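Local coordinates for protein similar to sp|P32453 Saccharomyces cerevisiae YNL315c ATP11 (Candida glabrata CBS 138, PDB 2P4F) that probably acts as a mitochondrial chaperone of the ATP11 family, binding unfolded or unassembled protein, as its yeast relative does during assembly of the F1 ATP synthase, at residues Tyr99-Asp104 with Pro191-Cys196; Leu156-Leu161 with Glu276-Gly281; Leu181-Trp186 with Thr199-Tyr204; Ile217-Asp222 with Val230-Gln235. All blocks are in the same frame, centred on the assembly; numbering follows the deposited sequence. Where two conformers were deposited one is given.

Contact 1. Residues Tyr99-Asp104 with Pro191-Cys196; sequences YKTLDD and PNTVHC
The hydroxyl of Thr193 comes up against the ring of Tyr99 and the methyl of Thr101, and a bound water ties the same OG1 to the backbone on both sides. That water lies 2.8 Å from Thr193 OG1. It accepts a bond from Leu102 N at 3.0 Å and donates one to Asn192 O at 3.2 Å, a bridge that stands in for direct hydrogen bonds between 99-104 and 191-196. Around it the touching is van der Waals. Tyr99 holds CG between its backbone N and carbonyl carbon (chi1 54°), which turns the ring onto the strand and brings Tyr99 CE1 to 3.7 Å from Thr193 OG1. Thr101 CG2 meets the same hydroxyl, the two threonine side chains crossing at about a right angle. Tyr99 CB lies 3.9 Å from His195 CE1, at the edge of the imidazole. The polar end of that imidazole is engaged by Gln218, whose NE2 bonds to His195 NE2 and also to Lys100 O, a second link from the loop to the sheet. Thr101 N donates to Asp104 OD2 at 2.8 Å, and Asp104 N returns a bond to Thr101 O, tightening the turn into helix 102-105. This is a loop and short helix from the start of the modelled chain, laid against an antiparallel half barrel at strand 193-200 and its neighbour 215-220.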
# COMPACT_ATOMS: atom_id res chain seq x y z
N TYR A 99 -0.38 12.99 11.68
CA TYR A 99 0.37 11.95 10.99
C TYR A 99 1.74 12.53 10.66
O TYR A 99 1.88 13.77 10.51
CB TYR A 99 -0.32 11.48 9.70
CG TYR A 99 -0.63 12.65 8.79
CD1 TYR A 99 0.25 13.04 7.78
CD2 TYR A 99 -1.81 13.37 8.96
CE1 TYR A 99 0.00 14.10 6.94
CE2 TYR A 99 -2.06 14.43 8.11
CZ TYR A 99 -1.18 14.79 7.11
OH TYR A 99 -1.44 15.86 6.27
N LYS A 100 2.70 11.64 10.54
CA LYS A 100 4.05 12.07 10.20
C LYS A 100 4.17 12.25 8.70
O LYS A 100 3.65 11.44 7.93
CB LYS A 100 5.12 11.10 10.71
CG LYS A 100 5.08 11.16 12.24
CD LYS A 100 6.34 10.63 12.84
CE LYS A 100 6.10 10.44 14.33
NZ LYS A 100 6.79 9.21 14.79
N THR A 101 4.80 13.32 8.29
CA THR A 101 5.10 13.52 6.89
C THR A 101 6.58 13.30 6.60
O THR A 101 7.33 13.01 7.55
CB THR A 101 4.71 14.95 6.43
OG1 THR A 101 5.59 15.90 7.03
CG2 THR A 101 3.28 15.26 6.83
N LEU A 102 6.95 13.41 5.32
CA LEU A 102 8.34 13.11 5.00
C LEU A 102 9.30 13.95 5.82
O LEU A 102 10.34 13.41 6.27
CB LEU A 102 8.56 13.28 3.49
CG LEU A 102 9.99 12.92 3.04
CD1 LEU A 102 10.40 11.49 3.45
CD2 LEU A 102 10.09 13.07 1.54
N ASP A 103 8.94 15.24 6.01
CA ASP A 103 9.86 16.14 6.74
C ASP A 103 10.15 15.67 8.17
O ASP A 103 11.18 16.01 8.78
CB ASP A 103 9.25 17.53 6.76
CG ASP A 103 10.22 18.61 7.20
OD1 ASP A 103 11.27 18.85 6.56
OD2 ASP A 103 9.87 19.25 8.22
N ASP A 104 9.22 14.91 8.77
CA ASP A 104 9.46 14.36 10.10
C ASP A 104 10.50 13.25 10.12
O ASP A 104 11.03 12.89 11.17
CB ASP A 104 8.14 13.81 10.65
CG ASP A 104 7.10 14.91 10.87
OD1 ASP A 104 7.49 15.96 11.48
OD2 ASP A 104 5.93 14.76 10.46
N PRO A 191 -2.08 16.22 1.19
CA PRO A 191 -1.78 16.26 -0.23
C PRO A 191 -0.49 15.52 -0.56
O PRO A 191 -0.35 15.08 -1.73
CB PRO A 191 -1.59 17.76 -0.54
CG PRO A 191 -1.49 18.45 0.76
CD PRO A 191 -2.12 17.57 1.81
N ASN A 192 0.41 15.38 0.41
CA ASN A 192 1.66 14.68 0.06
C ASN A 192 1.83 13.35 0.78
O ASN A 192 2.91 12.73 0.77
CB ASN A 192 2.87 15.55 0.46
CG ASN A 192 2.94 16.74 -0.48
OD1 ASN A 192 3.06 16.53 -1.70
ND2 ASN A 192 2.83 17.95 0.05
N THR A 193 0.74 12.86 1.42
CA THR A 193 0.89 11.68 2.28
C THR A 193 -0.31 10.77 2.16
O THR A 193 -1.43 11.18 2.50
CB THR A 193 1.04 12.12 3.75
OG1 THR A 193 1.93 13.25 3.86
CG2 THR A 193 1.63 11.01 4.64
N VAL A 194 -0.07 9.55 1.70
CA VAL A 194 -1.16 8.58 1.42
C VAL A 194 -0.88 7.35 2.21
O VAL A 194 0.29 6.90 2.25
CB VAL A 194 -1.19 8.27 -0.09
CG1 VAL A 194 -2.25 7.18 -0.38
CG2 VAL A 194 -1.47 9.54 -0.90
N HIS A 195 -1.88 6.80 2.91
CA HIS A 195 -1.65 5.62 3.73
C HIS A 195 -2.40 4.41 3.15
O HIS A 195 -3.50 4.59 2.60
CB HIS A 195 -2.18 5.85 5.15
CG HIS A 195 -1.45 6.94 5.88
ND1 HIS A 195 -1.93 7.41 7.09
CD2 HIS A 195 -0.27 7.58 5.63
CE1 HIS A 195 -1.05 8.32 7.52
NE2 HIS A 195 -0.03 8.47 6.66
N CYS A 196 -1.85 3.23 3.34
CA CYS A 196 -2.56 1.99 3.01
C CYS A 196 -2.58 1.17 4.28
O CYS A 196 -1.47 0.90 4.83
CB CYS A 196 -1.84 1.29 1.84
SG CYS A 196 -2.75 -0.24 1.40
O HOH W 1 4.67 13.10 3.46

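Contact 2. Residues Leu156-Leu161 with Glu276-Gly281; sequences LFVLPL and EDFNKG
Phe157 and Phe278 meet nearly perpendicular, planes at 86° and centroids 5.7 Å apart, in an offset edge-to-face pair with the edge of Phe157 turned to the face of Phe278. At that same edge, Phe157 CE1 lies 3.9 Å from Phe278 CB, which is close to the plane of the Phe157 ring. Phe278 sends its CG anti to the backbone N (chi1 180°) out from helix 266-280, and the ring reaches alongside the first residues of the strand: Leu156 CG sits at its edge, in plane, and Val158 CG2 touches Phe278 CZ, the two side chains crossing at about a right angle. Strand 156-162 is the outermost strand of the half barrel's sheet on this side, and the backbone of Leu156 is gripped by the helix through an asparagine. Leu156 N donates to Asn279 OD1 at 3.1 Å, arriving in the plane of the side-chain carbonyl, on a lone pair of OD1. Asn279 ND2 gives a more bent bond, 2.8 Å and 136° at the hydrogen, to Leu156 O. The amide thus matches both the donor and the acceptor of one residue, and ND2 has a second acceptor in Leu275 O, which helps fix its rotation. Phe285 packs edge-to-face with Phe278, and Phe257 meets the ring of Phe157.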
# COMPACT_ATOMS: atom_id res chain seq x y z
N LEU A 156 -11.37 0.96 -0.79
CA LEU A 156 -11.52 -0.18 0.11
C LEU A 156 -11.40 -1.45 -0.71
O LEU A 156 -11.93 -1.52 -1.83
CB LEU A 156 -12.87 -0.10 0.81
CG LEU A 156 -13.10 -1.18 1.88
CD1 LEU A 156 -12.13 -0.99 3.05
CD2 LEU A 156 -14.57 -1.14 2.37
N PHE A 157 -10.75 -2.47 -0.18
CA PHE A 157 -10.75 -3.75 -0.90
C PHE A 157 -10.58 -4.87 0.12
O PHE A 157 -10.42 -4.59 1.31
CB PHE A 157 -9.67 -3.79 -1.97
CG PHE A 157 -9.88 -4.84 -3.07
CD1 PHE A 157 -11.15 -5.01 -3.66
CD2 PHE A 157 -8.83 -5.61 -3.51
CE1 PHE A 157 -11.35 -5.94 -4.69
CE2 PHE A 157 -9.02 -6.53 -4.54
CZ PHE A 157 -10.28 -6.67 -5.12
N VAL A 158 -10.69 -6.11 -0.35
CA VAL A 158 -10.40 -7.28 0.50
C VAL A 158 -9.39 -8.12 -0.23
O VAL A 158 -9.49 -8.25 -1.48
CB VAL A 158 -11.70 -8.09 0.75
CG1 VAL A 158 -11.39 -9.37 1.45
CG2 VAL A 158 -12.66 -7.20 1.55
N LEU A 159 -8.40 -8.67 0.48
CA LEU A 159 -7.46 -9.58 -0.14
C LEU A 159 -7.29 -10.80 0.73
O LEU A 159 -7.31 -10.67 1.95
CB LEU A 159 -6.05 -8.96 -0.29
CG LEU A 159 -5.87 -7.91 -1.37
CD1 LEU A 159 -4.45 -7.32 -1.23
CD2 LEU A 159 -6.08 -8.44 -2.78
N PRO A 160 -7.05 -11.95 0.13
CA PRO A 160 -6.77 -13.10 0.95
C PRO A 160 -5.28 -13.15 1.33
O PRO A 160 -4.38 -12.82 0.56
CB PRO A 160 -7.07 -14.27 -0.01
CG PRO A 160 -6.71 -13.71 -1.36
CD PRO A 160 -7.03 -12.24 -1.33
N LEU A 161 -5.06 -13.58 2.56
CA LEU A 161 -3.74 -14.01 2.95
C LEU A 161 -3.73 -15.55 3.03
O LEU A 161 -4.39 -16.19 3.86
CB LEU A 161 -3.40 -13.30 4.25
CG LEU A 161 -2.07 -13.60 4.91
CD1 LEU A 161 -0.97 -13.36 3.86
CD2 LEU A 161 -1.90 -12.73 6.14
N GLU A 276 -13.22 -2.45 -8.94
CA GLU A 276 -14.29 -1.45 -9.14
C GLU A 276 -15.63 -2.01 -8.71
O GLU A 276 -16.43 -1.35 -8.04
CB GLU A 276 -14.32 -1.00 -10.62
CG GLU A 276 -13.04 -0.20 -10.96
CD GLU A 276 -12.97 0.17 -12.42
OE1 GLU A 276 -13.65 -0.46 -13.27
OE2 GLU A 276 -12.23 1.15 -12.73
N ASP A 277 -15.90 -3.27 -9.05
CA ASP A 277 -17.18 -3.86 -8.64
C ASP A 277 -17.35 -3.91 -7.15
O ASP A 277 -18.45 -3.66 -6.61
CB ASP A 277 -17.28 -5.28 -9.21
CG ASP A 277 -17.59 -5.29 -10.69
OD1 ASP A 277 -18.00 -4.26 -11.27
OD2 ASP A 277 -17.39 -6.38 -11.30
N PHE A 278 -16.26 -4.22 -6.42
CA PHE A 278 -16.34 -4.21 -4.96
C PHE A 278 -16.72 -2.80 -4.49
O PHE A 278 -17.64 -2.63 -3.66
CB PHE A 278 -14.99 -4.63 -4.37
CG PHE A 278 -15.02 -4.65 -2.85
CD1 PHE A 278 -15.49 -5.76 -2.15
CD2 PHE A 278 -14.55 -3.53 -2.14
CE1 PHE A 278 -15.50 -5.72 -0.77
CE2 PHE A 278 -14.57 -3.49 -0.76
CZ PHE A 278 -15.03 -4.60 -0.09
N ASN A 279 -16.00 -1.78 -4.97
CA ASN A 279 -16.20 -0.43 -4.44
C ASN A 279 -17.53 0.19 -4.84
O ASN A 279 -18.01 1.10 -4.16
CB ASN A 279 -15.02 0.47 -4.88
CG ASN A 279 -13.88 0.22 -3.92
OD1 ASN A 279 -13.74 0.90 -2.86
ND2 ASN A 279 -13.01 -0.73 -4.27
N LYS A 280 -18.13 -0.28 -5.91
CA LYS A 280 -19.43 0.27 -6.30
C LYS A 280 -20.54 -0.65 -5.79
O LYS A 280 -21.73 -0.33 -6.00
CB LYS A 280 -19.43 0.56 -7.79
CG LYS A 280 -18.67 1.80 -8.28
CD LYS A 280 -17.78 1.47 -9.47
CE LYS A 280 -16.60 2.36 -9.72
NZ LYS A 280 -15.37 2.22 -8.87
N GLY A 281 -20.20 -1.73 -5.07
CA GLY A 281 -21.28 -2.56 -4.50
C GLY A 281 -22.02 -3.38 -5.55
O GLY A 281 -23.18 -3.75 -5.37

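Contact 3. Residues Leu181-Trp186 with Thr199-Tyr204; sequences LQYVQW and TSLAEY
Tyr183 pairs with Thr199 near the open end of the antiparallel beta hairpin made by strands 179-190 and 193-200. Backbone bonds set the register: Tyr183 N to Thr199 O (2.8 Å) and Thr199 N to Tyr183 O (3.0 Å) form a hydrogen-bonded pair, and Leu201 N adds a nearly straight bond to Leu181 O as the chain leaves the strand. Gln182 and Ser200 form the adjacent non-hydrogen-bonded pair.

Aromatic and apolar packing gathers on the Tyr183 side. Leu201 CD1 lies over one face of the Tyr183 ring in a CH-pi contact, 3.8 Å from the centroid and 17° off the normal. Tyr204, with CG wedged between its backbone N and carbonyl carbon (chi1 81°), receives the edge of Tyr183 on its face; the two planes stand at 84°.

Gln182 and Ser200 point to the other face and build a polar, watered patch. Gln182 bends back so that OE1 comes close to Ser200 CA, though its hydrogen bond is to His214 NE2. Ser200 OG donates to Glu203 OE1 at 2.7 Å, holding the turn that follows. One water donates to both Leu181 O and Ser200 OG and accepts from Ala202 N; a second joins Gln182 NE2 to Ser200 OG, 3.0 Å from the amide nitrogen and 2.9 Å from the hydroxyl.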
# COMPACT_ATOMS: atom_id res chain seq x y z
N LEU A 181 -9.14 -13.51 5.13
CA LEU A 181 -9.37 -12.25 4.46
C LEU A 181 -8.87 -11.05 5.26
O LEU A 181 -8.99 -11.04 6.48
CB LEU A 181 -10.88 -12.06 4.20
CG LEU A 181 -11.52 -13.15 3.35
CD1 LEU A 181 -13.03 -12.86 3.23
CD2 LEU A 181 -10.84 -13.24 1.99
N GLN A 182 -8.36 -10.09 4.49
CA GLN A 182 -7.84 -8.84 5.01
C GLN A 182 -8.59 -7.69 4.38
O GLN A 182 -8.79 -7.75 3.17
CB GLN A 182 -6.36 -8.70 4.63
CG GLN A 182 -5.53 -9.95 4.94
CD GLN A 182 -5.50 -10.35 6.40
OE1 GLN A 182 -5.27 -9.51 7.26
NE2 GLN A 182 -5.70 -11.65 6.72
N TYR A 183 -8.94 -6.67 5.16
CA TYR A 183 -9.32 -5.41 4.52
C TYR A 183 -8.08 -4.64 4.13
O TYR A 183 -7.09 -4.63 4.88
CB TYR A 183 -10.08 -4.57 5.54
CG TYR A 183 -11.58 -4.82 5.61
CD1 TYR A 183 -12.34 -4.70 4.46
CD2 TYR A 183 -12.21 -5.12 6.80
CE1 TYR A 183 -13.72 -4.92 4.48
CE2 TYR A 183 -13.58 -5.32 6.86
CZ TYR A 183 -14.33 -5.23 5.68
OH TYR A 183 -15.68 -5.39 5.69
N VAL A 184 -8.18 -3.96 2.99
CA VAL A 184 -7.21 -2.99 2.53
C VAL A 184 -7.90 -1.64 2.50
O VAL A 184 -8.97 -1.57 1.84
CB VAL A 184 -6.72 -3.34 1.11
CG1 VAL A 184 -5.79 -2.25 0.56
CG2 VAL A 184 -6.05 -4.71 1.10
N GLN A 185 -7.40 -0.62 3.16
CA GLN A 185 -8.05 0.69 3.10
C GLN A 185 -6.99 1.74 2.76
O GLN A 185 -5.97 1.82 3.45
CB GLN A 185 -8.75 1.07 4.45
CG GLN A 185 -9.65 2.31 4.25
CD GLN A 185 -10.45 2.65 5.49
OE1 GLN A 185 -10.28 2.02 6.58
NE2 GLN A 185 -11.33 3.64 5.35
N TRP A 186 -7.29 2.54 1.74
CA TRP A 186 -6.46 3.69 1.42
C TRP A 186 -7.00 4.92 2.13
O TRP A 186 -8.22 5.16 2.09
CB TRP A 186 -6.45 3.93 -0.07
CG TRP A 186 -5.72 2.89 -0.86
CD1 TRP A 186 -6.23 1.74 -1.42
CD2 TRP A 186 -4.33 2.91 -1.19
NE1 TRP A 186 -5.23 1.03 -2.08
CE2 TRP A 186 -4.06 1.75 -1.94
CE3 TRP A 186 -3.29 3.83 -0.90
CZ2 TRP A 186 -2.79 1.46 -2.43
CZ3 TRP A 186 -2.04 3.52 -1.39
CH2 TRP A 186 -1.78 2.36 -2.14
N THR A 199 -5.87 -4.83 7.61
CA THR A 199 -6.46 -5.27 8.86
C THR A 199 -7.11 -6.64 8.68
O THR A 199 -7.76 -6.89 7.65
CB THR A 199 -7.58 -4.30 9.29
OG1 THR A 199 -7.03 -2.98 9.31
CG2 THR A 199 -8.10 -4.65 10.67
N SER A 200 -6.94 -7.51 9.65
CA SER A 200 -7.61 -8.80 9.46
C SER A 200 -9.11 -8.71 9.61
O SER A 200 -9.60 -8.15 10.62
CB SER A 200 -7.04 -9.81 10.46
OG SER A 200 -7.67 -11.06 10.32
N LEU A 201 -9.86 -9.23 8.66
CA LEU A 201 -11.30 -8.94 8.64
C LEU A 201 -12.03 -9.63 9.77
O LEU A 201 -12.97 -9.10 10.36
CB LEU A 201 -11.83 -9.37 7.25
CG LEU A 201 -13.29 -8.99 6.94
CD1 LEU A 201 -13.45 -8.74 5.45
CD2 LEU A 201 -14.20 -10.10 7.34
N ALA A 202 -11.67 -10.88 10.10
CA ALA A 202 -12.53 -11.63 11.03
C ALA A 202 -12.50 -11.03 12.43
O ALA A 202 -13.55 -11.16 13.10
CB ALA A 202 -12.10 -13.09 11.06
N GLU A 203 -11.39 -10.42 12.84
CA GLU A 203 -11.23 -10.07 14.24
C GLU A 203 -11.31 -8.59 14.52
O GLU A 203 -11.19 -8.20 15.70
CB GLU A 203 -9.88 -10.60 14.79
CG GLU A 203 -9.78 -12.13 14.78
CD GLU A 203 -9.15 -12.63 13.50
OE1 GLU A 203 -8.83 -11.79 12.63
OE2 GLU A 203 -8.96 -13.87 13.28
N TYR A 204 -11.49 -7.75 13.50
CA TYR A 204 -11.21 -6.33 13.77
C TYR A 204 -12.24 -5.66 14.67
O TYR A 204 -11.97 -4.56 15.16
CB TYR A 204 -11.07 -5.58 12.46
CG TYR A 204 -12.32 -5.15 11.74
CD1 TYR A 204 -12.69 -3.82 11.68
CD2 TYR A 204 -13.14 -6.08 11.08
CE1 TYR A 204 -13.82 -3.35 11.03
CE2 TYR A 204 -14.28 -5.62 10.43
CZ TYR A 204 -14.62 -4.29 10.40
OH TYR A 204 -15.74 -3.84 9.75
O HOH W 2 -9.86 -12.66 8.57
O HOH W 3 -5.57 -12.85 9.45
O HOH W 4 -7.61 -1.93 6.87

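Contact 4. Residues Ile217-Asp222 with Val230-Gln235; sequences IQFHLD and VLMNGQ
Ile217 faces Gly234 across a non-hydrogen-bonded antiparallel pair, their CA atoms 3.9 Å apart, and its CG2 presses on Met232 CG at 3.4 Å, tighter than usual carbon contact. Gln218 follows in a hydrogen-bonded pair with Asn233: Gln218 N gives an almost linear bond to Asn233 O, 2.8 Å, and Gln218 O accepts one from Asn233 N. Its extended side chain puts OE1 3.0 Å from Asn233 ND2, which meets a lone pair in the carbonyl plane; the two amides stand nearly perpendicular, and Tyr105 OH also bonds to OE1. Phe219 lies alongside Met232, pointing the same way. CG of the methionine is over the ring face and SD sits obliquely, 3.5 Å from Phe219 CE1, a Met-aromatic contact. His220 pairs with Leu231 through the backbone, while its NE2 donates to Asn233 OD1 at 2.8 Å; ring and amide are within 4° of coplanar. With CG between backbone N and carbonyl carbon (chi1 55°), the Asn233 amide is held at both ends, by Gln218 and His220. Leu221 CD2 then packs on Val230 CG2. Helix 140-153 packs on Phe219, Leu221 and Val230, helices 102-105 and 116-126 cover the face of His220 and Leu231, and strands 193-200 and 133-139 flank the pair in the sheet.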
# COMPACT_ATOMS: atom_id res chain seq x y z
N ILE A 217 1.16 1.38 5.82
CA ILE A 217 2.14 1.81 4.83
C ILE A 217 1.89 3.29 4.57
O ILE A 217 0.75 3.70 4.37
CB ILE A 217 2.02 0.99 3.54
CG1 ILE A 217 2.12 -0.54 3.84
CG2 ILE A 217 3.06 1.46 2.56
CD1 ILE A 217 1.69 -1.43 2.76
N GLN A 218 3.00 4.08 4.54
CA GLN A 218 2.92 5.46 4.15
C GLN A 218 3.63 5.62 2.79
O GLN A 218 4.73 5.05 2.62
CB GLN A 218 3.61 6.43 5.12
CG GLN A 218 3.03 6.42 6.55
CD GLN A 218 3.61 7.65 7.27
OE1 GLN A 218 4.83 7.58 7.59
NE2 GLN A 218 2.82 8.71 7.48
N PHE A 219 2.97 6.41 1.91
CA PHE A 219 3.61 6.85 0.67
C PHE A 219 3.75 8.35 0.75
O PHE A 219 2.75 9.03 0.93
CB PHE A 219 2.75 6.45 -0.53
CG PHE A 219 2.65 4.96 -0.73
CD1 PHE A 219 3.55 4.26 -1.52
CD2 PHE A 219 1.60 4.26 -0.14
CE1 PHE A 219 3.48 2.87 -1.74
CE2 PHE A 219 1.51 2.88 -0.33
CZ PHE A 219 2.41 2.21 -1.15
N HIS A 220 4.99 8.82 0.62
CA HIS A 220 5.25 10.25 0.72
C HIS A 220 5.46 10.82 -0.66
O HIS A 220 6.33 10.31 -1.37
CB HIS A 220 6.53 10.48 1.54
CG HIS A 220 6.32 9.93 2.92
ND1 HIS A 220 5.57 10.58 3.88
CD2 HIS A 220 6.77 8.75 3.45
CE1 HIS A 220 5.57 9.83 4.97
NE2 HIS A 220 6.28 8.69 4.74
N LEU A 221 4.72 11.83 -1.05
CA LEU A 221 4.74 12.37 -2.41
C LEU A 221 5.48 13.69 -2.53
O LEU A 221 5.46 14.34 -3.56
CB LEU A 221 3.28 12.59 -2.88
CG LEU A 221 2.33 11.40 -2.70
CD1 LEU A 221 1.00 11.79 -3.35
CD2 LEU A 221 2.90 10.11 -3.25
N ASP A 222 6.14 14.14 -1.46
CA ASP A 222 6.77 15.43 -1.35
C ASP A 222 7.81 15.64 -2.45
O ASP A 222 8.05 16.82 -2.81
CB ASP A 222 7.44 15.57 0.03
CG ASP A 222 6.48 15.25 1.16
OD1 ASP A 222 6.25 16.20 1.99
OD2 ASP A 222 5.99 14.09 1.32
N VAL A 230 8.52 8.58 -5.15
CA VAL A 230 7.64 8.39 -3.99
C VAL A 230 8.39 7.56 -2.98
O VAL A 230 8.95 6.51 -3.37
CB VAL A 230 6.31 7.70 -4.40
CG1 VAL A 230 5.47 7.33 -3.20
CG2 VAL A 230 5.59 8.64 -5.36
N LEU A 231 8.45 7.97 -1.73
CA LEU A 231 9.19 7.22 -0.70
C LEU A 231 8.15 6.46 0.12
O LEU A 231 7.16 7.08 0.58
CB LEU A 231 9.97 8.20 0.18
CG LEU A 231 11.14 8.90 -0.57
CD1 LEU A 231 11.93 9.64 0.51
CD2 LEU A 231 11.99 7.96 -1.34
N MET A 232 8.37 5.15 0.31
CA MET A 232 7.40 4.34 1.07
C MET A 232 7.99 3.78 2.33
O MET A 232 9.16 3.35 2.24
CB MET A 232 6.95 3.16 0.16
CG MET A 232 5.86 2.33 0.84
SD MET A 232 5.63 0.74 -0.04
CE MET A 232 6.94 -0.20 0.75
N ASN A 233 7.29 3.86 3.43
CA ASN A 233 7.73 3.19 4.65
C ASN A 233 6.52 2.46 5.21
O ASN A 233 5.44 3.04 5.30
CB ASN A 233 8.33 4.12 5.71
CG ASN A 233 7.40 5.25 6.10
OD1 ASN A 233 7.21 6.16 5.30
ND2 ASN A 233 6.80 5.33 7.28
N GLY A 234 6.68 1.20 5.58
CA GLY A 234 5.56 0.52 6.23
C GLY A 234 6.08 -0.24 7.41
O GLY A 234 7.30 -0.51 7.55
N GLN A 235 5.17 -0.57 8.30
CA GLN A 235 5.55 -1.31 9.51
C GLN A 235 4.54 -2.45 9.70
O GLN A 235 3.32 -2.21 9.48
CB GLN A 235 5.55 -0.46 10.79
CG GLN A 235 6.82 0.34 11.01
CD GLN A 235 6.71 1.39 12.11
OE1 GLN A 235 7.60 2.19 12.35
NE2 GLN A 235 5.58 1.39 12.81

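Overall arrangement
All four contacts reach one six-stranded antiparallel sheet, the half barrel of this domain. Contact 4 joins strands 215-220 and 229-236, contact 1 lies against the next strand, 193-200, with the two centres about 7 Å apart, and contact 3 pairs 193-200 with 179-190. Contact 2 brings helix 266-280 to the outermost strand 156-162. Its centre is about 11 Å from that of contact 3 and about 24 Å from that of contact 1. Along the chain, contacts 3 and 4 nest inside the loop closed by contact 2, while contact 1 crosses both 2 and 3. Trp186 links contact 3 with 1 and 4, touching Val194 and Phe219. The early segment 99-104 rests on an inner strand, the late helix on an edge strand, on opposite sides of the chain's centre.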